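Local coordinates for protein HPV18 E7 (Human papillomavirus type 18, PDB 6IWD) that probably drives quiescent host cells into S phase for viral genome replication, here as its zinc-binding C-terminal domain, at residues M11-C16 against L44-P49. Sequence-based numbering, arbitrary orientation.
Sequences MLCMCC and LSFVCP. With ZN (zinc ion), chain F.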
# COMPACT_ATOMS: atom_id res chain seq x y z
N MET B 11 1.63 12.18 10.08
CA MET B 11 1.13 10.93 10.64
C MET B 11 1.64 10.80 12.06
O MET B 11 2.85 10.73 12.29
CB MET B 11 1.58 9.74 9.81
CG MET B 11 1.04 9.70 8.39
SD MET B 11 -0.65 9.09 8.32
CE MET B 11 -0.48 7.52 9.16
N LEU B 12 0.72 10.75 13.02
CA LEU B 12 1.05 10.45 14.41
C LEU B 12 0.85 8.97 14.68
O LEU B 12 -0.20 8.41 14.34
CB LEU B 12 0.20 11.27 15.38
CG LEU B 12 0.54 12.76 15.42
CD1 LEU B 12 -0.70 13.58 15.79
CD2 LEU B 12 1.66 12.99 16.42
N CYS B 13 1.85 8.33 15.27
CA CYS B 13 1.74 6.92 15.61
C CYS B 13 2.55 6.69 16.88
O CYS B 13 3.17 7.61 17.42
CB CYS B 13 2.21 6.03 14.46
SG CYS B 13 3.93 6.32 13.87
N MET B 14 2.52 5.45 17.36
CA MET B 14 3.21 5.05 18.57
C MET B 14 4.35 4.10 18.22
O MET B 14 4.20 3.23 17.36
CB MET B 14 2.24 4.37 19.55
CG MET B 14 2.79 4.12 20.95
SD MET B 14 1.73 3.05 21.98
CE MET B 14 1.78 1.53 21.01
N CYS B 15 5.50 4.28 18.87
CA CYS B 15 6.57 3.31 18.73
C CYS B 15 6.10 1.94 19.20
O CYS B 15 5.44 1.81 20.23
CB CYS B 15 7.80 3.73 19.53
SG CYS B 15 9.11 2.48 19.52
N CYS B 16 6.42 0.91 18.42
CA CYS B 16 5.98 -0.43 18.78
C CYS B 16 6.82 -1.05 19.89
O CYS B 16 6.55 -2.20 20.27
CB CYS B 16 5.98 -1.34 17.55
SG CYS B 16 7.58 -1.54 16.73
N LEU B 44 2.18 -2.77 9.76
CA LEU B 44 3.31 -1.85 9.73
C LEU B 44 3.35 -1.00 11.00
O LEU B 44 2.36 -0.34 11.34
CB LEU B 44 3.24 -0.95 8.50
CG LEU B 44 4.36 0.09 8.31
CD1 LEU B 44 5.64 -0.63 7.94
CD2 LEU B 44 4.01 1.14 7.24
N SER B 45 4.48 -1.03 11.70
CA SER B 45 4.73 -0.25 12.90
C SER B 45 6.10 0.40 12.79
O SER B 45 7.01 -0.16 12.19
CB SER B 45 4.69 -1.11 14.18
OG SER B 45 3.40 -1.67 14.41
N PHE B 46 6.25 1.57 13.40
CA PHE B 46 7.52 2.28 13.42
C PHE B 46 8.20 2.15 14.78
O PHE B 46 7.55 2.02 15.82
CB PHE B 46 7.34 3.75 13.07
CG PHE B 46 7.15 3.97 11.60
CD1 PHE B 46 5.92 3.72 11.01
CD2 PHE B 46 8.22 4.38 10.81
CE1 PHE B 46 5.75 3.90 9.64
CE2 PHE B 46 8.05 4.57 9.45
CZ PHE B 46 6.82 4.33 8.86
N VAL B 47 9.53 2.15 14.74
CA VAL B 47 10.38 2.11 15.93
C VAL B 47 11.01 3.49 16.11
O VAL B 47 11.59 4.03 15.16
CB VAL B 47 11.47 1.03 15.80
CG1 VAL B 47 12.28 0.94 17.07
CG2 VAL B 47 10.85 -0.33 15.45
N CYS B 48 10.88 4.05 17.31
CA CYS B 48 11.42 5.38 17.56
C CYS B 48 12.95 5.34 17.47
O CYS B 48 13.55 4.27 17.48
CB CYS B 48 10.94 5.91 18.92
SG CYS B 48 11.67 5.18 20.41
N PRO B 49 13.59 6.50 17.32
CA PRO B 49 15.06 6.49 17.17
C PRO B 49 15.78 5.87 18.35
O PRO B 49 16.76 5.14 18.16
CB PRO B 49 15.41 7.97 16.99
CG PRO B 49 14.18 8.56 16.39
CD PRO B 49 13.04 7.84 17.06
ZN ZN F . 10.63 3.50 21.29
O HOH W 1 4.03 2.76 14.57
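The thiolate SG of Cys15 binds zinc at 2.5 Å and also accepts a nearly straight hydrogen bond from Cys48 N at 3.2 Å (172° at the hydrogen); a further hydrogen bond reaches it from just beyond the two segments. This is half of the Cys4 zinc site of the E7 C-terminal domain, built from two CxxC motifs; Cys18 and Cys51 complete it. Cysteine suits both places because a soft sulfur ligates zinc, and the N-H donated to Cys15 SG probably helps to stabilise its negative charge. With SG anti to its own backbone N (chi1 175°), Cys15 reaches across to Cys48, N-cap of helix 49-52, whose SG binds zinc at 2.2 Å while the same side chain caps a backbone N.

Phe46 O accepts from Cys16 N at 3.0 Å and also meets the CA-H of Cys15, tying the chain after strand 11-14 to strand 45-46. A water accepts from Phe46 N and donates to Met14 O, joining chains nearly at right angles. Phe46, large and apolar, touches Ile22 and Leu24 and packs on Val26 of the second subunit, while Cys13 SG approaches its ring obliquely. Cys16 sets its CB against Ser45 CB and its SG 3.7 Å from Val47 CG2.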